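Local coordinates for UPF0131 protein ykqA (Bacillus subtilis, PDB 2QIK) that probably acts as a gamma-glutamylcyclotransferase, releasing 5-oxoproline from gamma-glutamyl compounds, although its own activity remains unproven, at residues A[9-14]-A[18-23]; A[25-30]-A[90-95]; A[4-9]-A[31-36]; A[217-222]-A[227-232]. All blocks are in the same frame, centred on the assembly; numbering follows the deposited sequence.

Contact 1 (A[9-14]-A[18-23])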
loop_
_atom_site.group_PDB
_atom_site.type_symbol
_atom_site.label_atom_id
_atom_site.label_comp_id
_atom_site.label_asym_id
_atom_site.label_seq_id
_atom_site.Cartn_x
_atom_site.Cartn_y
_atom_site.Cartn_z
ATOM N N GLY A 9 -9.781 7.632 7.597
ATOM C CA GLY A 9 -10.471 8.634 6.836
ATOM C C GLY A 9 -9.694 9.932 6.732
ATOM O O GLY A 9 -8.570 9.971 6.245
ATOM N N THR A 10 -10.334 11.002 7.196
ATOM C CA THR A 10 -9.772 12.332 7.116
ATOM C C THR A 10 -8.542 12.583 7.934
ATOM O O THR A 10 -7.884 13.618 7.757
ATOM C CB THR A 10 -10.797 13.434 7.489
ATOM O OG1 THR A 10 -11.029 13.441 8.891
ATOM C CG2 THR A 10 -12.113 13.252 6.737
ATOM N N LEU A 11 -8.193 11.675 8.822
ATOM C CA LEU A 11 -6.970 11.704 9.634
ATOM C C LEU A 11 -5.790 11.007 8.983
ATOM O O LEU A 11 -4.690 11.096 9.515
ATOM C CB LEU A 11 -7.214 11.109 10.986
ATOM C CG LEU A 11 -8.197 11.856 11.894
ATOM C CD1 LEU A 11 -8.494 11.022 13.153
ATOM C CD2 LEU A 11 -7.642 13.204 12.249
ATOM N N ARG A 12 -6.010 10.265 7.888
ATOM C CA ARG A 12 -4.901 9.618 7.232
ATOM C C ARG A 12 -3.909 10.667 6.674
ATOM O O ARG A 12 -4.262 11.839 6.451
ATOM C CB ARG A 12 -5.338 8.675 6.083
ATOM C CG ARG A 12 -6.036 7.424 6.612
ATOM C CD ARG A 12 -6.429 6.478 5.468
ATOM N NE ARG A 12 -5.244 5.951 4.821
ATOM C CZ ARG A 12 -5.275 5.098 3.853
ATOM N NH1 ARG A 12 -6.397 4.561 3.415
ATOM N NH2 ARG A 12 -4.171 4.720 3.241
ATOM N N LYS A 13 -2.701 10.224 6.426
ATOM C CA LYS A 13 -1.661 11.130 5.937
ATOM C C LYS A 13 -2.154 11.804 4.687
ATOM O O LYS A 13 -2.760 11.176 3.831
ATOM C CB LYS A 13 -0.362 10.327 5.698
ATOM C CG LYS A 13 0.865 11.158 5.546
ATOM C CD LYS A 13 2.079 10.215 5.214
ATOM C CE LYS A 13 3.347 10.970 5.388
ATOM N NZ LYS A 13 4.537 10.088 5.069
ATOM N N HIS A 14 -1.856 13.079 4.531
ATOM C CA HIS A 14 -2.212 13.842 3.375
ATOM C C HIS A 14 -3.706 14.015 3.168
ATOM O O HIS A 14 -4.160 14.427 2.060
ATOM C CB HIS A 14 -1.610 13.300 2.061
ATOM C CG HIS A 14 -0.150 13.083 2.164
ATOM N ND1 HIS A 14 0.533 11.939 1.896
ATOM C CD2 HIS A 14 0.777 13.977 2.590
ATOM C CE1 HIS A 14 1.820 12.123 2.164
ATOM N NE2 HIS A 14 1.995 13.363 2.548
ATOM N N HIS A 18 -5.418 15.615 8.838
ATOM C CA HIS A 18 -4.253 14.915 9.357
ATOM C C HIS A 18 -3.443 15.778 10.322
ATOM O O HIS A 18 -2.829 15.250 11.238
ATOM C CB HIS A 18 -3.402 14.446 8.212
ATOM C CG HIS A 18 -2.216 13.647 8.621
ATOM N ND1 HIS A 18 -2.319 12.403 9.193
ATOM C CD2 HIS A 18 -0.900 13.936 8.611
ATOM C CE1 HIS A 18 -1.099 11.955 9.462
ATOM N NE2 HIS A 18 -0.222 12.882 9.139
ATOM N N HIS A 19 -3.477 17.101 10.125
ATOM C CA HIS A 19 -2.738 17.986 11.000
ATOM C C HIS A 19 -3.148 17.856 12.460
ATOM O O HIS A 19 -2.345 18.197 13.331
ATOM C CB HIS A 19 -2.900 19.450 10.562
ATOM C CG HIS A 19 -4.273 19.939 10.666
ATOM N ND1 HIS A 19 -5.215 19.804 9.676
ATOM C CD2 HIS A 19 -4.874 20.642 11.668
ATOM C CE1 HIS A 19 -6.353 20.331 10.074
ATOM N NE2 HIS A 19 -6.201 20.815 11.285
ATOM N N LEU A 20 -4.363 17.388 12.748
ATOM C CA LEU A 20 -4.762 17.137 14.116
ATOM C C LEU A 20 -3.935 16.157 14.874
ATOM O O LEU A 20 -3.878 16.217 16.103
ATOM C CB LEU A 20 -6.224 16.795 14.210
ATOM C CG LEU A 20 -7.272 17.775 13.731
ATOM C CD1 LEU A 20 -8.698 17.160 13.714
ATOM C CD2 LEU A 20 -7.285 19.033 14.557
ATOM N N LEU A 21 -3.299 15.238 14.140
ATOM C CA LEU A 21 -2.412 14.271 14.741
ATOM C C LEU A 21 -1.083 14.914 15.102
ATOM O O LEU A 21 -0.246 14.268 15.771
ATOM C CB LEU A 21 -2.162 13.059 13.855
ATOM C CG LEU A 21 -3.398 12.288 13.454
ATOM C CD1 LEU A 21 -3.040 11.036 12.709
ATOM C CD2 LEU A 21 -4.329 11.961 14.632
ATOM N N ALA A 22 -0.788 16.111 14.592
ATOM C CA ALA A 22 0.451 16.822 14.938
ATOM C C ALA A 22 1.624 15.932 14.619
ATOM O O ALA A 22 1.698 15.348 13.551
ATOM C CB ALA A 22 0.412 17.352 16.334
ATOM N N GLN A 23 2.569 15.800 15.537
ATOM C CA GLN A 23 3.780 15.015 15.289
ATOM C C GLN A 23 3.699 13.610 15.799
ATOM O O GLN A 23 4.736 12.942 15.973
ATOM C CB GLN A 23 5.071 15.712 15.730
ATOM C CG GLN A 23 5.266 17.136 15.108
ATOM C CD GLN A 23 5.166 16.981 13.535
ATOM O OE1 GLN A 23 4.212 17.319 12.846
ATOM N NE2 GLN A 23 6.196 16.354 13.010
#

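Contact 2 (A[25-30]-A[90-95])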
loop_
_atom_site.group_PDB
_atom_site.type_symbol
_atom_site.label_atom_id
_atom_site.label_comp_id
_atom_site.label_asym_id
_atom_site.label_seq_id
_atom_site.Cartn_x
_atom_site.Cartn_y
_atom_site.Cartn_z
ATOM N N ALA A 25 3.843 9.816 15.911
ATOM C CA ALA A 25 4.646 8.905 15.126
ATOM C C ALA A 25 3.716 7.955 14.342
ATOM O O ALA A 25 2.773 7.427 14.920
ATOM C CB ALA A 25 5.556 8.100 15.977
ATOM N N CYS A 26 4.030 7.733 13.072
ATOM C CA CYS A 26 3.334 6.714 12.286
ATOM C C CYS A 26 4.037 5.380 12.563
ATOM O O CYS A 26 5.240 5.226 12.257
ATOM C CB CYS A 26 3.346 7.040 10.802
ATOM S SG CYS A 26 2.476 5.808 9.845
ATOM N N ILE A 27 3.318 4.470 13.207
ATOM C CA ILE A 27 3.842 3.166 13.513
ATOM C C ILE A 27 3.674 2.180 12.308
ATOM O O ILE A 27 4.539 1.358 12.055
ATOM C CB ILE A 27 3.174 2.644 14.791
ATOM C CG1 ILE A 27 3.238 3.650 15.954
ATOM C CG2 ILE A 27 3.821 1.290 15.194
ATOM C CD1 ILE A 27 4.697 4.075 16.248
ATOM N N ASN A 28 2.535 2.271 11.635
ATOM C CA ASN A 28 2.289 1.463 10.455
ATOM C C ASN A 28 1.545 2.252 9.423
ATOM O O ASN A 28 0.450 2.730 9.642
ATOM C CB ASN A 28 1.459 0.236 10.797
ATOM C CG ASN A 28 2.135 -0.706 11.752
ATOM O OD1 ASN A 28 2.919 -1.600 11.316
ATOM N ND2 ASN A 28 1.887 -0.535 12.979
ATOM N N GLU A 29 2.135 2.314 8.235
ATOM C CA GLU A 29 1.476 2.865 7.077
ATOM C C GLU A 29 0.484 1.904 6.446
ATOM O O GLU A 29 -0.460 2.347 5.755
ATOM C CB GLU A 29 2.526 3.237 5.961
ATOM C CG GLU A 29 3.541 4.255 6.422
ATOM C CD GLU A 29 4.672 4.486 5.433
ATOM O OE1 GLU A 29 5.610 5.169 5.783
ATOM O OE2 GLU A 29 4.581 4.057 4.275
ATOM N N GLN A 30 0.694 0.624 6.672
ATOM C CA GLN A 30 -0.128 -0.407 6.045
ATOM C C GLN A 30 -0.801 -1.174 7.188
ATOM O O GLN A 30 -0.156 -1.781 8.043
ATOM C CB GLN A 30 0.684 -1.366 5.200
ATOM C CG GLN A 30 1.543 -0.644 4.124
ATOM C CD GLN A 30 0.772 0.268 3.211
ATOM O OE1 GLN A 30 -0.422 0.094 2.978
ATOM N NE2 GLN A 30 1.499 1.266 2.631
ATOM N N GLY A 90 2.604 -7.940 12.822
ATOM C CA GLY A 90 1.774 -8.434 13.857
ATOM C C GLY A 90 0.488 -7.697 14.085
ATOM O O GLY A 90 0.189 -6.704 13.501
ATOM N N ILE A 91 -0.251 -8.231 15.055
ATOM C CA ILE A 91 -1.564 -7.720 15.424
ATOM C C ILE A 91 -1.417 -6.804 16.572
ATOM O O ILE A 91 -0.776 -7.164 17.555
ATOM C CB ILE A 91 -2.549 -8.926 15.565
ATOM C CG1 ILE A 91 -2.583 -9.542 14.109
ATOM C CG2 ILE A 91 -3.882 -8.442 15.952
ATOM C CD1 ILE A 91 -3.440 -10.726 13.862
ATOM N N LYS A 92 -2.083 -5.636 16.511
ATOM C CA LYS A 92 -1.969 -4.538 17.478
ATOM C C LYS A 92 -3.360 -4.168 17.958
ATOM O O LYS A 92 -4.289 -4.187 17.179
ATOM C CB LYS A 92 -1.340 -3.295 16.784
ATOM C CG LYS A 92 0.049 -3.537 16.290
ATOM C CD LYS A 92 0.733 -2.254 15.932
ATOM C CE LYS A 92 2.207 -2.500 15.430
ATOM N NZ LYS A 92 3.177 -2.894 16.491
ATOM N N ILE A 93 -3.517 -3.654 19.153
ATOM C CA ILE A 93 -4.799 -3.119 19.606
ATOM C C ILE A 93 -4.708 -1.585 19.485
ATOM O O ILE A 93 -3.793 -0.957 19.961
ATOM C CB ILE A 93 -5.124 -3.559 21.045
ATOM C CG1 ILE A 93 -5.275 -5.073 21.126
ATOM C CG2 ILE A 93 -6.313 -2.880 21.552
ATOM C CD1 ILE A 93 -5.450 -5.647 22.475
ATOM N N ALA A 94 -5.717 -0.987 18.864
ATOM C CA ALA A 94 -5.742 0.461 18.634
ATOM C C ALA A 94 -7.116 1.032 18.791
ATOM O O ALA A 94 -8.105 0.384 18.534
ATOM C CB ALA A 94 -5.176 0.756 17.236
ATOM N N LEU A 95 -7.166 2.328 19.136
ATOM C CA LEU A 95 -8.389 3.078 19.149
ATOM C C LEU A 95 -8.855 3.334 17.728
ATOM O O LEU A 95 -8.076 3.467 16.793
ATOM C CB LEU A 95 -8.104 4.445 19.751
ATOM C CG LEU A 95 -7.887 4.442 21.238
ATOM C CD1 LEU A 95 -7.320 5.800 21.714
ATOM C CD2 LEU A 95 -9.230 4.145 21.983
#

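Contact 3 (A[4-9]-A[31-36])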
loop_
_atom_site.group_PDB
_atom_site.type_symbol
_atom_site.label_atom_id
_atom_site.label_comp_id
_atom_site.label_asym_id
_atom_site.label_seq_id
_atom_site.Cartn_x
_atom_site.Cartn_y
_atom_site.Cartn_z
ATOM N N LEU A 4 -2.131 3.678 20.827
ATOM C CA LEU A 4 -2.210 3.392 19.417
ATOM C C LEU A 4 -3.563 3.809 18.890
ATOM O O LEU A 4 -4.592 3.577 19.516
ATOM C CB LEU A 4 -1.913 1.948 19.099
ATOM C CG LEU A 4 -0.536 1.485 19.469
ATOM C CD1 LEU A 4 -0.423 -0.036 19.150
ATOM C CD2 LEU A 4 0.543 2.224 18.704
ATOM N N LEU A 5 -3.549 4.409 17.709
ATOM C CA LEU A 5 -4.721 4.965 17.047
ATOM C C LEU A 5 -4.742 4.541 15.572
ATOM O O LEU A 5 -3.746 4.761 14.872
ATOM C CB LEU A 5 -4.679 6.487 17.128
ATOM C CG LEU A 5 -5.773 7.208 16.320
ATOM C CD1 LEU A 5 -7.116 7.013 16.896
ATOM C CD2 LEU A 5 -5.446 8.688 16.239
ATOM N N PHE A 6 -5.818 3.889 15.178
ATOM C CA PHE A 6 -6.018 3.488 13.778
ATOM C C PHE A 6 -6.914 4.502 13.108
ATOM O O PHE A 6 -8.017 4.781 13.570
ATOM C CB PHE A 6 -6.676 2.085 13.745
ATOM C CG PHE A 6 -7.040 1.593 12.371
ATOM C CD1 PHE A 6 -8.304 1.744 11.883
ATOM C CD2 PHE A 6 -6.116 0.970 11.572
ATOM C CE1 PHE A 6 -8.675 1.236 10.627
ATOM C CE2 PHE A 6 -6.473 0.489 10.336
ATOM C CZ PHE A 6 -7.726 0.595 9.903
ATOM N N VAL A 7 -6.408 5.080 12.004
ATOM C CA VAL A 7 -7.150 6.066 11.255
ATOM C C VAL A 7 -7.384 5.569 9.830
ATOM O O VAL A 7 -6.539 4.956 9.215
ATOM C CB VAL A 7 -6.504 7.494 11.171
ATOM C CG1 VAL A 7 -6.551 8.128 12.599
ATOM C CG2 VAL A 7 -5.067 7.415 10.573
ATOM N N TYR A 8 -8.570 5.897 9.331
ATOM C CA TYR A 8 -9.053 5.353 8.056
ATOM C C TYR A 8 -9.634 6.406 7.106
ATOM O O TYR A 8 -9.943 6.097 5.967
ATOM C CB TYR A 8 -10.137 4.268 8.308
ATOM C CG TYR A 8 -11.307 4.775 9.112
ATOM C CD1 TYR A 8 -12.326 5.475 8.485
ATOM C CD2 TYR A 8 -11.390 4.588 10.445
ATOM C CE1 TYR A 8 -13.374 5.996 9.180
ATOM C CE2 TYR A 8 -12.437 5.106 11.166
ATOM C CZ TYR A 8 -13.439 5.806 10.539
ATOM O OH TYR A 8 -14.543 6.312 11.223
ATOM N N GLY A 9 -9.781 7.632 7.597
ATOM C CA GLY A 9 -10.471 8.634 6.836
ATOM C C GLY A 9 -9.694 9.932 6.732
ATOM O O GLY A 9 -8.570 9.971 6.245
ATOM N N ALA A 31 -2.111 -1.108 7.288
ATOM C CA ALA A 31 -2.826 -1.705 8.408
ATOM C C ALA A 31 -4.290 -1.918 8.027
ATOM O O ALA A 31 -4.797 -1.237 7.134
ATOM C CB ALA A 31 -2.745 -0.822 9.644
ATOM N N ARG A 32 -4.951 -2.828 8.711
ATOM C CA ARG A 32 -6.357 -3.099 8.429
ATOM C C ARG A 32 -7.031 -3.677 9.664
ATOM O O ARG A 32 -6.414 -4.249 10.542
ATOM C CB ARG A 32 -6.540 -4.054 7.204
ATOM C CG ARG A 32 -6.170 -5.476 7.463
ATOM C CD ARG A 32 -6.275 -6.319 6.223
ATOM N NE ARG A 32 -6.160 -7.721 6.507
ATOM C CZ ARG A 32 -6.286 -8.675 5.612
ATOM N NH1 ARG A 32 -6.521 -8.386 4.351
ATOM N NH2 ARG A 32 -6.234 -9.914 6.010
ATOM N N THR A 33 -8.350 -3.581 9.642
ATOM C CA THR A 33 -9.197 -4.244 10.639
ATOM C C THR A 33 -10.466 -4.730 9.975
ATOM O O THR A 33 -10.988 -4.096 9.078
ATOM C CB THR A 33 -9.458 -3.320 11.814
ATOM O OG1 THR A 33 -9.911 -4.035 12.960
ATOM C CG2 THR A 33 -10.389 -2.187 11.541
ATOM N N LYS A 34 -11.005 -5.845 10.439
ATOM C CA LYS A 34 -12.179 -6.438 9.837
ATOM C C LYS A 34 -13.397 -5.509 10.106
ATOM O O LYS A 34 -13.662 -5.136 11.261
ATOM C CB LYS A 34 -12.447 -7.840 10.366
ATOM C CG LYS A 34 -13.688 -8.447 9.726
ATOM C CD LYS A 34 -13.750 -9.959 9.817
ATOM C CE LYS A 34 -12.855 -10.712 8.835
ATOM N NZ LYS A 34 -12.784 -12.127 9.141
ATOM N N GLY A 35 -14.127 -5.178 9.040
ATOM C CA GLY A 35 -15.217 -4.252 9.112
ATOM C C GLY A 35 -15.508 -3.651 7.789
ATOM O O GLY A 35 -14.895 -4.023 6.806
ATOM N N SER A 36 -16.465 -2.714 7.742
ATOM C CA SER A 36 -16.844 -2.072 6.502
ATOM C C SER A 36 -16.654 -0.550 6.629
ATOM O O SER A 36 -16.881 0.023 7.663
ATOM C CB SER A 36 -18.284 -2.343 6.225
ATOM O OG SER A 36 -18.511 -3.707 5.937
#

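Contact 4 (A[217-222]-A[227-232])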
loop_
_atom_site.group_PDB
_atom_site.type_symbol
_atom_site.label_atom_id
_atom_site.label_comp_id
_atom_site.label_asym_id
_atom_site.label_seq_id
_atom_site.Cartn_x
_atom_site.Cartn_y
_atom_site.Cartn_z
ATOM N N VAL A 217 2.107 4.866 -1.006
ATOM C CA VAL A 217 3.395 5.129 -0.423
ATOM C C VAL A 217 3.882 6.461 -0.903
ATOM O O VAL A 217 3.551 6.944 -1.958
ATOM C CB VAL A 217 4.435 4.014 -0.765
ATOM C CG1 VAL A 217 4.071 2.744 -0.089
ATOM C CG2 VAL A 217 4.620 3.825 -2.269
ATOM N N ASP A 218 4.754 7.054 -0.091
ATOM C CA ASP A 218 5.465 8.324 -0.435
ATOM C C ASP A 218 6.896 7.952 -0.787
ATOM O O ASP A 218 7.554 7.208 -0.056
ATOM C CB ASP A 218 5.499 9.313 0.723
ATOM C CG ASP A 218 4.154 9.875 1.092
ATOM O OD1 ASP A 218 3.114 9.617 0.457
ATOM O OD2 ASP A 218 4.121 10.688 2.059
ATOM N N VAL A 219 7.426 8.435 -1.924
ATOM C CA VAL A 219 8.748 8.044 -2.370
ATOM C C VAL A 219 9.549 9.213 -2.807
ATOM O O VAL A 219 8.962 10.257 -3.064
ATOM C CB VAL A 219 8.754 6.983 -3.510
ATOM C CG1 VAL A 219 7.970 5.770 -3.136
ATOM C CG2 VAL A 219 8.267 7.619 -4.842
ATOM N N GLU A 220 10.890 8.993 -2.862
ATOM C CA GLU A 220 11.800 9.980 -3.316
ATOM C C GLU A 220 12.333 9.612 -4.682
ATOM O O GLU A 220 12.893 8.581 -4.796
ATOM C CB GLU A 220 12.933 10.232 -2.297
ATOM C CG GLU A 220 13.357 11.676 -2.496
ATOM C CD GLU A 220 14.407 12.219 -1.564
ATOM O OE1 GLU A 220 14.614 11.637 -0.455
ATOM O OE2 GLU A 220 14.988 13.256 -1.983
ATOM N N ALA A 221 12.205 10.508 -5.639
ATOM C CA ALA A 221 12.704 10.218 -7.003
ATOM C C ALA A 221 13.205 11.555 -7.538
ATOM O O ALA A 221 12.385 12.493 -7.700
ATOM C CB ALA A 221 11.550 9.645 -7.918
ATOM N N GLY A 222 14.499 11.589 -7.912
ATOM C CA GLY A 222 15.086 12.761 -8.595
ATOM C C GLY A 222 15.171 13.937 -7.658
ATOM O O GLY A 222 15.072 15.115 -8.072
ATOM N N LYS A 227 3.967 12.153 -3.192
ATOM C CA LYS A 227 3.022 11.723 -2.103
ATOM C C LYS A 227 1.879 10.878 -2.668
ATOM O O LYS A 227 1.366 11.118 -3.752
ATOM C CB LYS A 227 2.360 12.952 -1.496
ATOM C CG LYS A 227 3.392 13.831 -0.801
ATOM C CD LYS A 227 2.832 15.069 -0.252
ATOM C CE LYS A 227 3.952 15.874 0.381
ATOM N NZ LYS A 227 4.904 15.191 1.329
ATOM N N ASP A 228 1.482 9.862 -1.909
ATOM C CA ASP A 228 0.305 9.076 -2.281
ATOM C C ASP A 228 0.493 8.405 -3.615
ATOM O O ASP A 228 -0.420 8.345 -4.416
ATOM C CB ASP A 228 -0.969 9.884 -2.171
ATOM C CG ASP A 228 -1.398 10.095 -0.764
ATOM O OD1 ASP A 228 -2.167 11.078 -0.524
ATOM O OD2 ASP A 228 -1.050 9.365 0.177
ATOM N N CYS A 229 1.697 7.858 -3.855
ATOM C CA CYS A 229 1.955 7.070 -5.051
ATOM C C CYS A 229 1.235 5.721 -4.892
ATOM O O CYS A 229 1.209 5.130 -3.814
ATOM C CB CYS A 229 3.420 6.794 -5.198
ATOM S SG CYS A 229 4.395 8.275 -5.374
ATOM N N LEU A 230 0.593 5.269 -5.961
ATOM C CA LEU A 230 -0.051 3.950 -5.971
ATOM C C LEU A 230 0.972 2.855 -6.089
ATOM O O LEU A 230 1.916 2.923 -6.876
ATOM C CB LEU A 230 -0.919 3.869 -7.198
ATOM C CG LEU A 230 -1.580 2.507 -7.530
ATOM C CD1 LEU A 230 -2.586 2.165 -6.425
ATOM C CD2 LEU A 230 -2.230 2.527 -8.813
ATOM N N THR A 231 0.791 1.803 -5.284
ATOM C CA THR A 231 1.487 0.544 -5.457
ATOM C C THR A 231 0.524 -0.585 -5.148
ATOM O O THR A 231 -0.646 -0.325 -4.905
ATOM C CB THR A 231 2.788 0.580 -4.609
ATOM O OG1 THR A 231 3.645 -0.478 -5.056
ATOM C CG2 THR A 231 2.554 0.389 -3.163
ATOM N N PHE A 232 0.993 -1.833 -5.237
ATOM C CA PHE A 232 0.153 -2.966 -4.950
ATOM C C PHE A 232 0.882 -3.852 -3.989
ATOM O O PHE A 232 2.104 -4.054 -4.105
ATOM C CB PHE A 232 -0.213 -3.737 -6.239
ATOM C CG PHE A 232 -1.076 -2.965 -7.153
ATOM C CD1 PHE A 232 -0.523 -2.137 -8.097
ATOM C CD2 PHE A 232 -2.458 -3.005 -7.036
ATOM C CE1 PHE A 232 -1.310 -1.369 -8.909
ATOM C CE2 PHE A 232 -3.262 -2.263 -7.855
ATOM C CZ PHE A 232 -2.683 -1.430 -8.790
HETATM O O HOH W 1 1.104 7.709 0.992
#

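Contact 1 (A[9-14]-A[18-23])
The imidazole of His18 docks against the backbone of Leu11, Arg12 and Lys13. Its ND1 donates a nearly straight hydrogen bond to Leu11 O (2.7 Å, 174° at the hydrogen). Leu11 O lies in the ring plane, but ND1 sits above the plane of the Leu11 carbonyl. The ring is carried there by CG lying anti to the backbone N (chi1 -177°). Lys13 CA packs over the centre of one ring face, 3.6 Å from the centroid of the His18 ring, a CH-pi contact. The Tyr61 ring also meets His18, its plane inclined to the imidazole. This is the tight part. Leu21 CD1 adds apolar cover 3.6 Å from Leu11 O.

The leucine contacts are looser. Leu11 CD2 reaches Leu20 CB and Leu21 CD2 only at 4.3 Å, and Leu11 and Leu20 also rest on Leu71 of helix 65-74. The Lys13 side chain, alongside the His18 ring, is the more solvent-accessible part. An alanine in place of His18 would probably leave Leu11 O without this donor and open a gap beneath Lys13 CA.

Gly9 to Arg12 form a type I beta turn, and Gly9, Thr10 and Leu11 belong to the substrate site inferred by similarity. The bond needs a hydrogen on ND1, whether the ring is neutral or charged. It ties His18 to the turn that carries part of the predicted site.

Contact 2 (A[25-30]-A[90-95])
Lys92 reaches across to Asn28 with the aliphatic part of its side chain. Lys92 CE lies 3.2 Å from Asn28 ND2, and Lys92 CD lies 3.6 Å from the same nitrogen. The two side chains come from opposite directions. No hydrogen bond joins them. It is the methylene groups next to the amine that meet the amide.

The Lys92 conformation explains this. Its CG stands beside the backbone N (chi1 -63°), and the chain then runs extended as far as CE. It bends at the last torsion (chi4 -72°), which turns NZ aside and leaves CE facing Asn28. A second conformer of Lys92 exists, so these distances describe one of two states.

The two segments belong to one antiparallel sheet but are not neighbours in it. Strand 79-87 runs between them, and the nearest CA atoms, those of Asn28 and Lys92, are 10.2 Å apart. Side chains therefore bridge over the intervening strand. At the other edge of strand 25-34, Ile27 and Asn28 both face Val60, forming a classic beta bulge.

Asn28 points its CB toward strand 90-98. Its CG lies anti to the carbonyl carbon (chi1 -63°), which sends the amide toward Lys92. Its side chain also touches Thr87, but ND2 is buried here with no hydrogen-bond partner in the model. Ile27 gives a weaker contact. Its CG2 branch lies anti to the backbone N and approaches Lys92 CE at 4.1 Å, the two side chains passing at a slant. The CG1 branch of Ile27 leads away, and CD1 with it.

Contact 3 (A[4-9]-A[31-36])
Phe6 bridges from strand 4-7 to the backbone and side chains of strand 31-34. Its CB leaves the strand toward the other segment. CG lies anti to the backbone N (chi1 175°), and this sends the ring toward strand 31-34. CG and the two CD atoms have no close partner in 31-36; the far end does the touching. On one side of the ring, CE2 meets Ala31 CB at 4.0 Å and Ala31 C at the same distance. Ala31 C lies at the ring edge, near its plane. Phe6 CE2 is also 4.0 Å from Arg32 N, which approaches obliquely. On the other side, CE1 meets Thr33 CG2 at 3.9 Å. CZ, at the tip, lies 4.2 Å from that same Thr33 methyl. Thr33 OG1 turns instead to Phe84 O.

An alanine at Phe6 would probably leave Ala31 CB and Thr33 CG2 without their apolar partner and open a gap between the strands.

Val85, Ala94 and Ile96 also pack on Phe6. The strand axes stand 81° apart at 8.5 Å, and no hydrogen bond joins the segments. Strand 3-7 also pairs with strand 90-98, closing the sheet into a barrel around Phe6, as in the gamma-glutamylcyclotransferase fold.

Contact 4 (A[217-222]-A[227-232])
Val217 pairs with Cys229 in a beta hairpin made of strands 212-221 and 224-234. They form an antiparallel hydrogen-bonded pair. Val217 N donates to Cys229 O at 3.0 Å, in the carbonyl plane. Cys229 N returns a bond to Val217 O at 2.8 Å. The Val217 side chain lies on the same face of the sheet as that of Cys229. Val217 CG2 meets Thr231 CG2 at 4.1 Å, the two side chains crossing at about a right angle. Leu160 of strand 154-161 also packs on Val217.

Asp218 comes next and makes the polar part of the contact. Its CG stands beside the backbone N (chi1 -67°), which brings OD1 to the backbone of Asp228. OD1 accepts a hydrogen bond from Asp228 N (2.9 Å, 166° at the hydrogen), met nearly along its C-O axis. Lys227 CA also packs against this oxygen. The bond falls where strand 224-234 turns a corner, at Asp228, and it holds that corner to the first strand. Lys13 pairs with Asp218 OD2 and Lys116 with Asp228 OD2, so both carboxylates have basic partners, which probably eases their mutual repulsion.

Val219 closes the contact on the buried side. Its CG2 touches Cys229 SG at 4.0 Å, and Phe131 and Ala158 pack beside it.

One water spans the two acids, donating to Asp218 OD1 and to Asp228 OD2 at 2.8 Å each.

Contacts 1, 2 and 3 lie in the first AIG2-like region, and contact 4 in the second. Contacts 2 and 3 share strand 25-34, their centres about 9 Å apart, and Leu95 O meets Phe6 N at 2.8 Å, a probable hydrogen bond. Contact 1 sits within the loop closed by contact 3. They share Gly9. Between them they hold all four residues of the predicted substrate site. Leu21 CD2 packs on Leu5 CD2 at 3.8 Å. Contact 4 meets contact 1 through a salt bridge, Lys13 NZ to Asp218 OD2 at 3.1 Å. The side chain of Asp228 lies about 11 Å from Gly9, and that of Thr231 about 5 Å from a bound citrate, probably from crystallisation.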